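Local structure of RNA-dependent RNA Polymerase (Bombyx mori cytoplasmic polyhedrosis virus, 6TZ0) at residues P1015-L1019 with G1205-V1210; V1076-R1080 with V1137-L1143; L1133-V1137 with V1170-C1174; S1152-A1158 with N1179-Y1183. The protein catalyses RNA-templated RNA synthesis, probably making both the fully conservative plus-strand transcripts and the complementary minus strands of a double-stranded RNA genome. One frame throughout, in Å; residues are numbered along the deposited sequence.

Contact 1. Residues P1015-L1019 with G1205-V1210; sequences PADAL and GLIAYV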
loop_
_atom_site.group_PDB
_atom_site.type_symbol
_atom_site.label_atom_id
_atom_site.label_comp_id
_atom_site.label_asym_id
_atom_site.label_seq_id
_atom_site.Cartn_x
_atom_site.Cartn_y
_atom_site.Cartn_z
ATOM N N PRO A 1015 7.725 38.575 -28.059
ATOM C CA PRO A 1015 6.634 39.549 -28.231
ATOM C C PRO A 1015 5.489 39.370 -27.249
ATOM O O PRO A 1015 4.705 40.309 -27.065
ATOM C CB PRO A 1015 6.166 39.304 -29.669
ATOM C CG PRO A 1015 7.341 38.728 -30.347
ATOM C CD PRO A 1015 8.015 37.874 -29.323
ATOM N N ALA A 1016 5.379 38.213 -26.603
ATOM C CA ALA A 1016 4.233 37.874 -25.777
ATOM C C ALA A 1016 4.362 38.329 -24.332
ATOM O O ALA A 1016 3.355 38.345 -23.620
ATOM C CB ALA A 1016 3.994 36.363 -25.810
ATOM N N ASP A 1017 5.553 38.705 -23.867
ATOM C CA ASP A 1017 5.695 39.132 -22.483
ATOM C C ASP A 1017 5.502 40.636 -22.310
ATOM O O ASP A 1017 6.015 41.216 -21.348
ATOM C CB ASP A 1017 7.032 38.649 -21.894
ATOM C CG ASP A 1017 8.262 39.244 -22.561
ATOM O OD1 ASP A 1017 8.165 40.055 -23.497
ATOM O OD2 ASP A 1017 9.374 38.877 -22.131
ATOM N N ALA A 1018 4.789 41.276 -23.240
ATOM C CA ALA A 1018 4.275 42.617 -23.007
ATOM C C ALA A 1018 3.120 42.610 -22.022
ATOM O O ALA A 1018 2.769 43.665 -21.489
ATOM C CB ALA A 1018 3.829 43.250 -24.323
ATOM N N LEU A 1019 2.534 41.437 -21.764
ATOM C CA LEU A 1019 1.461 41.303 -20.791
ATOM C C LEU A 1019 1.933 41.478 -19.356
ATOM O O LEU A 1019 1.094 41.617 -18.465
ATOM C CB LEU A 1019 0.785 39.940 -20.930
ATOM C CG LEU A 1019 -0.000 39.683 -22.214
ATOM C CD1 LEU A 1019 -0.553 38.276 -22.232
ATOM C CD2 LEU A 1019 -1.116 40.700 -22.370
ATOM N N GLY A 1205 1.649 48.999 -25.438
ATOM C CA GLY A 1205 2.027 47.750 -26.063
ATOM C C GLY A 1205 1.202 46.571 -25.596
ATOM O O GLY A 1205 0.954 45.647 -26.371
ATOM N N LEU A 1206 0.747 46.591 -24.340
ATOM C CA LEU A 1206 -0.148 45.540 -23.863
ATOM C C LEU A 1206 -1.496 45.615 -24.567
ATOM O O LEU A 1206 -2.050 44.586 -24.967
ATOM C CB LEU A 1206 -0.314 45.641 -22.346
ATOM C CG LEU A 1206 -0.970 44.532 -21.514
ATOM C CD1 LEU A 1206 -0.352 44.554 -20.142
ATOM C CD2 LEU A 1206 -2.479 44.676 -21.375
ATOM N N ILE A 1207 -2.024 46.831 -24.740
ATOM C CA ILE A 1207 -3.273 47.029 -25.471
ATOM C C ILE A 1207 -3.108 46.614 -26.925
ATOM O O ILE A 1207 -3.983 45.956 -27.503
ATOM C CB ILE A 1207 -3.724 48.497 -25.350
ATOM C CG1 ILE A 1207 -3.843 48.903 -23.882
ATOM C CG2 ILE A 1207 -5.047 48.715 -26.050
ATOM C CD1 ILE A 1207 -4.833 48.083 -23.105
ATOM N N ALA A 1208 -1.965 46.958 -27.524
ATOM C CA ALA A 1208 -1.691 46.599 -28.910
ATOM C C ALA A 1208 -1.503 45.100 -29.083
ATOM O O ALA A 1208 -1.817 44.558 -30.146
ATOM C CB ALA A 1208 -0.456 47.348 -29.403
ATOM N N TYR A 1209 -0.992 44.417 -28.062
ATOM C CA TYR A 1209 -0.848 42.973 -28.143
ATOM C C TYR A 1209 -2.176 42.264 -27.936
ATOM O O TYR A 1209 -2.407 41.206 -28.530
ATOM C CB TYR A 1209 0.175 42.484 -27.116
ATOM C CG TYR A 1209 0.445 41.004 -27.210
ATOM C CD1 TYR A 1209 1.252 40.494 -28.217
ATOM C CD2 TYR A 1209 -0.120 40.115 -26.306
ATOM C CE1 TYR A 1209 1.489 39.143 -28.321
ATOM C CE2 TYR A 1209 0.115 38.759 -26.401
ATOM C CZ TYR A 1209 0.921 38.282 -27.410
ATOM O OH TYR A 1209 1.160 36.936 -27.510
ATOM N N VAL A 1210 -3.054 42.817 -27.102
ATOM C CA VAL A 1210 -4.338 42.165 -26.871
ATOM C C VAL A 1210 -5.289 42.402 -28.047
ATOM O O VAL A 1210 -6.052 41.503 -28.426
ATOM C CB VAL A 1210 -4.915 42.623 -25.518
ATOM C CG1 VAL A 1210 -6.307 42.110 -25.309
ATOM C CG2 VAL A 1210 -4.059 42.085 -24.399
#
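Tyr1209 reaches from helix 1204-1211 to the loop Pro1015-Leu1019 and touches it at several points around its ring. Chi1 of -176° sets CG anti to the backbone N and carries the ring out to the loop. The ring meets its neighbours obliquely. Tyr1209 CE1 lies 3.6 Å from Pro1015 O, and the phenol oxygen OH comes to 3.4 Å from Ala1016 CB, a contact of a methyl with a polar atom and not a hydrogen bond.

Leu1019 fills the next part of the surface with a single methyl. Its CG lies beside the backbone N (chi1 -67°); CD1 carries the chain on, while the other branch, CD2, turns to the helix and lands among three residues within about one turn of it, Leu1206, Tyr1209 and Val1210. Leu1019 CD2 is 3.8 Å from Val1210 CG2 and little farther from Leu1206 CG and Tyr1209 CD2, and Leu1019 crosses all three side chains at about a right angle. Leu1206 answers from the helix: with chi1 at -168°, its CD1 is brought to 3.5 Å from Ala1018 O and also rests against the carbonyl of Leu1019. The two segments meet through van der Waals contacts, with no hydrogen bond between them.

On its far side the loop is tied down by Asp1017, whose OD2 makes a salt bridge to Arg872 and a hydrogen bond to Tyr876. The loop leads directly toward strand 1022-1027, while helix 1204-1211 leans on helix 1174-1188 through Ile1207 on Tyr1178 and Val1210 on Cys1174.

Contact 2. Residues V1076-R1080 with V1137-L1143; sequences VASIR and VEYHYVL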
loop_
_atom_site.group_PDB
_atom_site.type_symbol
_atom_site.label_atom_id
_atom_site.label_comp_id
_atom_site.label_asym_id
_atom_site.label_seq_id
_atom_site.Cartn_x
_atom_site.Cartn_y
_atom_site.Cartn_z
ATOM N N VAL A 1076 -11.079 32.099 -18.094
ATOM C CA VAL A 1076 -9.960 32.210 -17.160
ATOM C C VAL A 1076 -8.980 31.071 -17.376
ATOM O O VAL A 1076 -7.791 31.285 -17.644
ATOM C CB VAL A 1076 -10.458 32.221 -15.704
ATOM C CG1 VAL A 1076 -9.278 32.190 -14.752
ATOM C CG2 VAL A 1076 -11.301 33.427 -15.435
ATOM N N ALA A 1077 -9.480 29.836 -17.287
ATOM C CA ALA A 1077 -8.620 28.662 -17.321
ATOM C C ALA A 1077 -8.066 28.414 -18.713
ATOM O O ALA A 1077 -7.108 27.654 -18.869
ATOM C CB ALA A 1077 -9.384 27.437 -16.824
ATOM N N SER A 1078 -8.652 29.041 -19.734
ATOM C CA SER A 1078 -8.088 28.961 -21.074
ATOM C C SER A 1078 -6.749 29.675 -21.147
ATOM O O SER A 1078 -5.722 29.070 -21.464
ATOM C CB SER A 1078 -9.058 29.567 -22.077
ATOM O OG SER A 1078 -9.165 30.965 -21.883
ATOM N N ILE A 1079 -6.738 30.973 -20.839
ATOM C CA ILE A 1079 -5.495 31.718 -20.939
ATOM C C ILE A 1079 -4.568 31.390 -19.778
ATOM O O ILE A 1079 -3.365 31.655 -19.858
ATOM C CB ILE A 1079 -5.789 33.228 -21.070
ATOM C CG1 ILE A 1079 -6.487 33.808 -19.841
ATOM C CG2 ILE A 1079 -6.638 33.500 -22.298
ATOM C CD1 ILE A 1079 -5.570 34.578 -18.926
ATOM N N ARG A 1080 -5.084 30.799 -18.700
ATOM C CA ARG A 1080 -4.190 30.284 -17.668
ATOM C C ARG A 1080 -3.643 28.914 -18.060
ATOM O O ARG A 1080 -2.443 28.753 -18.297
ATOM C CB ARG A 1080 -4.927 30.229 -16.325
ATOM C CG ARG A 1080 -4.112 29.710 -15.148
ATOM C CD ARG A 1080 -4.463 28.293 -14.742
ATOM N NE ARG A 1080 -3.751 27.892 -13.533
ATOM C CZ ARG A 1080 -4.190 28.126 -12.303
ATOM N NH1 ARG A 1080 -5.341 28.756 -12.120
ATOM N NH2 ARG A 1080 -3.481 27.729 -11.254
ATOM N N VAL A 1137 -3.489 35.453 -26.410
ATOM C CA VAL A 1137 -3.000 35.837 -25.090
ATOM C C VAL A 1137 -3.098 34.640 -24.154
ATOM O O VAL A 1137 -3.997 33.798 -24.277
ATOM C CB VAL A 1137 -3.751 37.067 -24.544
ATOM C CG1 VAL A 1137 -3.573 38.258 -25.470
ATOM C CG2 VAL A 1137 -5.210 36.785 -24.332
ATOM N N GLU A 1138 -2.139 34.542 -23.238
ATOM C CA GLU A 1138 -2.036 33.435 -22.297
ATOM C C GLU A 1138 -1.103 33.871 -21.179
ATOM O O GLU A 1138 -0.206 34.689 -21.399
ATOM C CB GLU A 1138 -1.533 32.156 -22.982
ATOM C CG GLU A 1138 -0.144 32.267 -23.585
ATOM C CD GLU A 1138 0.255 31.031 -24.363
ATOM O OE1 GLU A 1138 -0.573 30.099 -24.470
ATOM O OE2 GLU A 1138 1.398 30.991 -24.864
ATOM N N TYR A 1139 -1.330 33.352 -19.974
ATOM C CA TYR A 1139 -0.557 33.997 -18.919
ATOM C C TYR A 1139 0.210 33.035 -18.015
ATOM O O TYR A 1139 1.318 33.378 -17.591
ATOM C CB TYR A 1139 -1.480 34.892 -18.101
ATOM C CG TYR A 1139 -0.707 35.924 -17.344
ATOM C CD1 TYR A 1139 -0.057 36.935 -18.026
ATOM C CD2 TYR A 1139 -0.627 35.901 -15.960
ATOM C CE1 TYR A 1139 0.663 37.880 -17.365
ATOM C CE2 TYR A 1139 0.087 36.856 -15.286
ATOM C CZ TYR A 1139 0.733 37.843 -15.995
ATOM O OH TYR A 1139 1.448 38.800 -15.338
ATOM N N HIS A 1140 -0.350 31.857 -17.711
ATOM C CA HIS A 1140 0.359 30.709 -17.125
ATOM C C HIS A 1140 0.957 31.011 -15.744
ATOM O O HIS A 1140 2.168 31.137 -15.571
ATOM C CB HIS A 1140 1.455 30.190 -18.066
ATOM C CG HIS A 1140 0.935 29.552 -19.314
ATOM N ND1 HIS A 1140 0.674 30.267 -20.461
ATOM C CD2 HIS A 1140 0.644 28.262 -19.600
ATOM C CE1 HIS A 1140 0.237 29.446 -21.399
ATOM N NE2 HIS A 1140 0.209 28.223 -20.902
ATOM N N TYR A 1141 0.075 31.151 -14.763
ATOM C CA TYR A 1141 0.501 31.151 -13.370
ATOM C C TYR A 1141 0.208 29.803 -12.718
ATOM O O TYR A 1141 -0.579 29.002 -13.225
ATOM C CB TYR A 1141 -0.171 32.282 -12.588
ATOM C CG TYR A 1141 -1.681 32.208 -12.489
ATOM C CD1 TYR A 1141 -2.490 32.771 -13.465
ATOM C CD2 TYR A 1141 -2.297 31.613 -11.399
ATOM C CE1 TYR A 1141 -3.859 32.719 -13.363
ATOM C CE2 TYR A 1141 -3.663 31.560 -11.293
ATOM C CZ TYR A 1141 -4.439 32.111 -12.281
ATOM O OH TYR A 1141 -5.804 32.063 -12.188
ATOM N N VAL A 1142 0.864 29.554 -11.582
ATOM C CA VAL A 1142 0.714 28.313 -10.822
ATOM C C VAL A 1142 0.553 28.659 -9.347
ATOM O O VAL A 1142 1.424 29.317 -8.766
ATOM C CB VAL A 1142 1.910 27.359 -11.010
ATOM C CG1 VAL A 1142 1.786 26.169 -10.090
ATOM C CG2 VAL A 1142 2.021 26.867 -12.441
ATOM N N LEU A 1143 -0.549 28.216 -8.742
ATOM C CA LEU A 1143 -0.716 28.184 -7.291
ATOM C C LEU A 1143 -0.881 26.738 -6.834
ATOM O O LEU A 1143 -0.734 25.798 -7.614
ATOM C CB LEU A 1143 -1.910 29.017 -6.818
ATOM C CG LEU A 1143 -1.771 30.531 -6.627
ATOM C CD1 LEU A 1143 -0.524 30.862 -5.826
ATOM C CD2 LEU A 1143 -1.813 31.294 -7.907
#
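Arg1080 bends at chi2 (-104°) and crosses the ring of Tyr1141 at about a right angle, while a chi1 of 63° lifts that ring toward the helix end. The aliphatic part meets the ring first: Arg1080 CG sits over the face, 3.8 Å from the centroid of the Tyr1141 ring. The guanidinium follows off-centre, with Arg1080 CZ 4.2 Å from the same centroid and the two planes 40° apart, so this is a tilted cation-pi contact and not a flat stack.

At the backbone, Tyr1139 N gives a hydrogen bond of 2.7 Å to Ile1079 O. The next carbonyl, Arg1080 O, lies over one face of the His1140 ring, 3.4 Å from CD2 of His1140. Beside the backbone bond Ile1079 and Val1137 run side by side, their CG2 atoms 4.1 Å apart. Tyr1139 turns its hydroxyl elsewhere, to Tyr1022 OH, and His1140 and Val1142 pair through their backbones with Ala869 and Arg867.

The last turn of helix 1074-1080 thus offers a carbonyl that has no further turn to bond within, and the chain entering strand 1141-1142 takes it up. The guanidinium, set off-centre against the electron-rich ring face, probably adds a modest electrostatic attraction.

Contact 3. Residues L1133-V1137 with V1170-C1174; sequences LYGNV and VSTQC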
loop_
_atom_site.group_PDB
_atom_site.type_symbol
_atom_site.label_atom_id
_atom_site.label_comp_id
_atom_site.label_asym_id
_atom_site.label_seq_id
_atom_site.Cartn_x
_atom_site.Cartn_y
_atom_site.Cartn_z
ATOM N N LEU A 1133 -9.690 30.999 -32.279
ATOM C CA LEU A 1133 -10.271 32.319 -32.048
ATOM C C LEU A 1133 -10.001 32.717 -30.605
ATOM O O LEU A 1133 -10.491 32.058 -29.684
ATOM C CB LEU A 1133 -11.773 32.327 -32.323
ATOM C CG LEU A 1133 -12.240 32.151 -33.761
ATOM C CD1 LEU A 1133 -13.752 32.092 -33.797
ATOM C CD2 LEU A 1133 -11.713 33.279 -34.631
ATOM N N TYR A 1134 -9.251 33.810 -30.424
ATOM C CA TYR A 1134 -8.900 34.377 -29.113
ATOM C C TYR A 1134 -8.123 33.382 -28.251
ATOM O O TYR A 1134 -8.489 33.110 -27.108
ATOM C CB TYR A 1134 -10.127 34.900 -28.357
ATOM C CG TYR A 1134 -10.843 36.025 -29.060
ATOM C CD1 TYR A 1134 -10.325 37.316 -29.055
ATOM C CD2 TYR A 1134 -12.050 35.802 -29.715
ATOM C CE1 TYR A 1134 -10.978 38.352 -29.697
ATOM C CE2 TYR A 1134 -12.713 36.834 -30.360
ATOM C CZ TYR A 1134 -12.172 38.105 -30.346
ATOM O OH TYR A 1134 -12.830 39.131 -30.984
ATOM N N GLY A 1135 -7.053 32.828 -28.809
ATOM C CA GLY A 1135 -6.101 32.025 -28.080
ATOM C C GLY A 1135 -4.710 32.605 -28.058
ATOM O O GLY A 1135 -3.770 31.915 -27.654
ATOM N N ASN A 1136 -4.549 33.860 -28.481
ATOM C CA ASN A 1136 -3.214 34.429 -28.619
ATOM C C ASN A 1136 -2.653 34.899 -27.281
ATOM O O ASN A 1136 -1.452 34.761 -27.028
ATOM C CB ASN A 1136 -3.227 35.553 -29.658
ATOM C CG ASN A 1136 -4.291 36.606 -29.390
ATOM O OD1 ASN A 1136 -4.991 36.568 -28.382
ATOM N ND2 ASN A 1136 -4.415 37.555 -30.306
ATOM N N VAL A 1137 -3.489 35.453 -26.410
ATOM C CA VAL A 1137 -3.000 35.837 -25.090
ATOM C C VAL A 1137 -3.098 34.640 -24.154
ATOM O O VAL A 1137 -3.997 33.798 -24.277
ATOM C CB VAL A 1137 -3.751 37.067 -24.544
ATOM C CG1 VAL A 1137 -3.573 38.258 -25.470
ATOM C CG2 VAL A 1137 -5.210 36.785 -24.332
ATOM N N VAL A 1170 -10.905 46.149 -24.668
ATOM C CA VAL A 1170 -10.863 46.168 -26.123
ATOM C C VAL A 1170 -10.975 44.782 -26.723
ATOM O O VAL A 1170 -10.875 44.640 -27.949
ATOM C CB VAL A 1170 -9.590 46.865 -26.635
ATOM C CG1 VAL A 1170 -9.538 48.292 -26.133
ATOM C CG2 VAL A 1170 -8.358 46.097 -26.201
ATOM N N SER A 1171 -11.177 43.754 -25.907
ATOM C CA SER A 1171 -11.331 42.403 -26.420
ATOM C C SER A 1171 -12.204 41.610 -25.464
ATOM O O SER A 1171 -12.383 41.982 -24.303
ATOM C CB SER A 1171 -9.980 41.714 -26.612
ATOM O OG SER A 1171 -10.154 40.381 -27.053
ATOM N N THR A 1172 -12.736 40.498 -25.970
ATOM C CA THR A 1172 -13.630 39.644 -25.197
ATOM C C THR A 1172 -12.924 38.906 -24.070
ATOM O O THR A 1172 -13.595 38.402 -23.164
ATOM C CB THR A 1172 -14.316 38.639 -26.124
ATOM O OG1 THR A 1172 -15.262 37.864 -25.379
ATOM C CG2 THR A 1172 -13.299 37.716 -26.770
ATOM N N GLN A 1173 -11.597 38.843 -24.096
ATOM C CA GLN A 1173 -10.810 38.181 -23.070
ATOM C C GLN A 1173 -9.970 39.165 -22.272
ATOM O O GLN A 1173 -8.934 38.789 -21.723
ATOM C CB GLN A 1173 -9.945 37.107 -23.721
ATOM C CG GLN A 1173 -9.119 37.634 -24.865
ATOM C CD GLN A 1173 -8.436 36.527 -25.622
ATOM O OE1 GLN A 1173 -8.514 35.362 -25.239
ATOM N NE2 GLN A 1173 -7.762 36.881 -26.708
ATOM N N CYS A 1174 -10.399 40.426 -22.208
ATOM C CA CYS A 1174 -9.743 41.404 -21.354
ATOM C C CYS A 1174 -10.199 41.302 -19.911
ATOM O O CYS A 1174 -9.403 41.562 -19.007
ATOM C CB CYS A 1174 -10.002 42.822 -21.857
ATOM S SG CYS A 1174 -9.162 43.254 -23.379
#
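Thr1172 presses its methyl onto the face of the Tyr1134 ring in a CH-pi contact. Thr1172 CG2 stands 3.5 Å from the ring centroid of Tyr1134, almost exactly on the normal. A type I turn from Ser1171 to Cys1174 places Thr1172 and Gln1173 at its two corners, both pointing their CB atoms at the other loop. Ser1171 OG approaches the same ring obliquely, 3.4 Å from Tyr1134 CE1.

The amide of Gln1173 brings in the polar contacts. Its CG lies between the backbone N and the carbonyl carbon (chi1 53°), and the chain then runs straight across to the Leu1133-Val1137 loop. NE2 reaches the rim of the Tyr1134 ring near its plane, with the amide turned 85° to the ring. The same Gln1173 NE2 gives a weak hydrogen bond to Asn1136 OD1, 3.3 Å away, and that oxygen also takes a weak bond from Val1137 N.

A further apolar contact puts Val1137 CG2 against Gln1173 CD at 3.5 Å, the side chains coming from opposite directions.

Gln1173 OE1 is modelled 2.9 Å from Tyr1134 O. Two acceptors so close are doubtful, and at this resolution the amide's orientation may not be settled. Methyl-on-ring packing is therefore the firmer part of the link, while the one hydrogen bond across it is weak.

Contact 4. Residues S1152-A1158 with N1179-Y1183; sequences SDNPVSA and NIFSY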
loop_
_atom_site.group_PDB
_atom_site.type_symbol
_atom_site.label_atom_id
_atom_site.label_comp_id
_atom_site.label_asym_id
_atom_site.label_seq_id
_atom_site.Cartn_x
_atom_site.Cartn_y
_atom_site.Cartn_z
ATOM N N SER A 1152 -9.648 31.878 -1.676
ATOM C CA SER A 1152 -10.408 31.533 -2.869
ATOM C C SER A 1152 -9.502 31.254 -4.058
ATOM O O SER A 1152 -8.484 31.919 -4.259
ATOM C CB SER A 1152 -11.377 32.656 -3.228
ATOM O OG SER A 1152 -10.683 33.799 -3.677
ATOM N N ASP A 1153 -9.900 30.272 -4.861
ATOM C CA ASP A 1153 -9.209 29.905 -6.086
ATOM C C ASP A 1153 -9.627 30.746 -7.281
ATOM O O ASP A 1153 -9.128 30.513 -8.385
ATOM C CB ASP A 1153 -9.466 28.432 -6.413
ATOM C CG ASP A 1153 -8.808 27.492 -5.436
ATOM O OD1 ASP A 1153 -7.759 27.859 -4.867
ATOM O OD2 ASP A 1153 -9.335 26.377 -5.243
ATOM N N ASN A 1154 -10.531 31.702 -7.098
ATOM C CA ASN A 1154 -11.138 32.379 -8.225
ATOM C C ASN A 1154 -10.556 33.774 -8.348
ATOM O O ASN A 1154 -10.590 34.537 -7.371
ATOM C CB ASN A 1154 -12.648 32.446 -8.045
ATOM C CG ASN A 1154 -13.381 32.742 -9.337
ATOM O OD1 ASN A 1154 -12.771 32.911 -10.387
ATOM N ND2 ASN A 1154 -14.702 32.791 -9.265
ATOM N N PRO A 1155 -10.003 34.147 -9.506
ATOM C CA PRO A 1155 -9.540 35.529 -9.697
ATOM C C PRO A 1155 -10.653 36.560 -9.779
ATOM O O PRO A 1155 -10.355 37.758 -9.739
ATOM C CB PRO A 1155 -8.772 35.452 -11.019
ATOM C CG PRO A 1155 -8.379 34.030 -11.142
ATOM C CD PRO A 1155 -9.504 33.256 -10.561
ATOM N N VAL A 1156 -11.915 36.141 -9.902
ATOM C CA VAL A 1156 -13.031 37.073 -9.981
ATOM C C VAL A 1156 -13.282 37.734 -8.627
ATOM O O VAL A 1156 -13.823 38.841 -8.563
ATOM C CB VAL A 1156 -14.259 36.312 -10.532
ATOM C CG1 VAL A 1156 -15.483 37.205 -10.714
ATOM C CG2 VAL A 1156 -13.912 35.653 -11.854
ATOM N N SER A 1157 -12.818 37.123 -7.537
ATOM C CA SER A 1157 -13.004 37.681 -6.204
ATOM C C SER A 1157 -12.210 38.960 -5.956
ATOM O O SER A 1157 -12.420 39.603 -4.924
ATOM C CB SER A 1157 -12.627 36.644 -5.153
ATOM O OG SER A 1157 -11.242 36.365 -5.199
ATOM N N ALA A 1158 -11.318 39.347 -6.862
ATOM C CA ALA A 1158 -10.554 40.575 -6.731
ATOM C C ALA A 1158 -11.097 41.723 -7.568
ATOM O O ALA A 1158 -10.501 42.802 -7.557
ATOM C CB ALA A 1158 -9.096 40.330 -7.112
ATOM N N ASN A 1179 -8.721 40.574 -14.334
ATOM C CA ASN A 1179 -9.036 39.990 -13.033
ATOM C C ASN A 1179 -7.880 39.155 -12.506
ATOM O O ASN A 1179 -7.590 39.173 -11.307
ATOM C CB ASN A 1179 -10.295 39.132 -13.123
ATOM C CG ASN A 1179 -11.545 39.949 -13.288
ATOM O OD1 ASN A 1179 -11.678 41.019 -12.703
ATOM N ND2 ASN A 1179 -12.485 39.437 -14.064
ATOM N N ILE A 1180 -7.207 38.421 -13.393
ATOM C CA ILE A 1180 -6.029 37.653 -13.002
ATOM C C ILE A 1180 -4.889 38.577 -12.597
ATOM O O ILE A 1180 -4.185 38.312 -11.611
ATOM C CB ILE A 1180 -5.635 36.690 -14.139
ATOM C CG1 ILE A 1180 -6.624 35.528 -14.191
ATOM C CG2 ILE A 1180 -4.207 36.201 -14.022
ATOM C CD1 ILE A 1180 -6.446 34.636 -15.359
ATOM N N PHE A 1181 -4.702 39.678 -13.342
ATOM C CA PHE A 1181 -3.711 40.700 -12.986
ATOM C C PHE A 1181 -3.926 41.224 -11.574
ATOM O O PHE A 1181 -3.011 41.195 -10.736
ATOM C CB PHE A 1181 -3.775 41.878 -13.958
ATOM C CG PHE A 1181 -3.198 41.607 -15.309
ATOM C CD1 PHE A 1181 -2.513 40.439 -15.584
ATOM C CD2 PHE A 1181 -3.302 42.567 -16.298
ATOM C CE1 PHE A 1181 -1.978 40.220 -16.829
ATOM C CE2 PHE A 1181 -2.763 42.358 -17.538
ATOM C CZ PHE A 1181 -2.091 41.184 -17.801
ATOM N N SER A 1182 -5.153 41.659 -11.288
ATOM C CA SER A 1182 -5.481 42.199 -9.975
ATOM C C SER A 1182 -5.375 41.142 -8.879
ATOM O O SER A 1182 -4.856 41.423 -7.795
ATOM C CB SER A 1182 -6.879 42.800 -10.021
ATOM O OG SER A 1182 -7.833 41.798 -10.296
ATOM N N TYR A 1183 -5.804 39.912 -9.164
ATOM C CA TYR A 1183 -5.813 38.847 -8.162
ATOM C C TYR A 1183 -4.403 38.441 -7.759
ATOM O O TYR A 1183 -4.091 38.337 -6.563
ATOM C CB TYR A 1183 -6.584 37.652 -8.717
ATOM C CG TYR A 1183 -6.624 36.432 -7.836
ATOM C CD1 TYR A 1183 -7.386 36.414 -6.681
ATOM C CD2 TYR A 1183 -5.947 35.278 -8.193
ATOM C CE1 TYR A 1183 -7.442 35.300 -5.889
ATOM C CE2 TYR A 1183 -5.995 34.159 -7.408
ATOM C CZ TYR A 1183 -6.745 34.176 -6.259
ATOM O OH TYR A 1183 -6.800 33.057 -5.470
#
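Pro1155 packs against Tyr1183 and Ile1180 at the centre of this contact. Its CA lies over one face of the Tyr1183 ring, 3.9 Å from the centroid, and its CG meets Ile1180 CG1 at 3.8 Å, the two side chains lying side by side. Tyr1183 comes to this place because its CG is anti to the backbone N (chi1 177°), sending the ring out from helix 1174-1188 against the turn. Ala1158 CB closes the ring's edge near the helix, 4.0 Å from Tyr1183 CB.

Farther out, Asn1154 O takes the hydroxyl of Ser1157 at 2.9 Å, almost along the C=O axis, and Ser1152 OG in turn gives to Ser1157 OG. On the helix, Ser1182 OG folds back to Asn1179 O, 2.8 Å away, joining Tyr1183 N on the same face of that carbonyl. Tyr1183 OH points at Ser1152 O, but the modelled 2.4 Å is too short to trust in detail. Leu1062 of helix 1054-1062 touches Ser1157, Ala1158 and Tyr1183.

Asn1154 OD1 to Val1156 N is a weak bond that makes an Asx turn, leading into the 3-10 segment 1155-1158 that packs against helix 1174-1188.

All four contacts gather in the C-terminal region, away from the nucleotide and metal sites. Contact 4 is the most buried, contact 3 the most exposed, and contacts 1 and 2 lie between. Helix 1174-1188 runs through the set: it begins at the turn of contact 3, supplies one side of contact 4, and its Phe1181 reaches Leu1019 of contact 1 and Tyr1139 of contact 2. Val1137 belongs to contacts 2 and 3 and also meets Tyr1209 of contact 1. Chemistry follows place: contact 1 has no hydrogen bond across it, contact 2 adds a backbone bond and a guanidinium, contact 3 sets a methyl on a ring beside one weak amide bond, and contact 4 has a proline-tyrosine centre with serine hydroxyls at its polar edge.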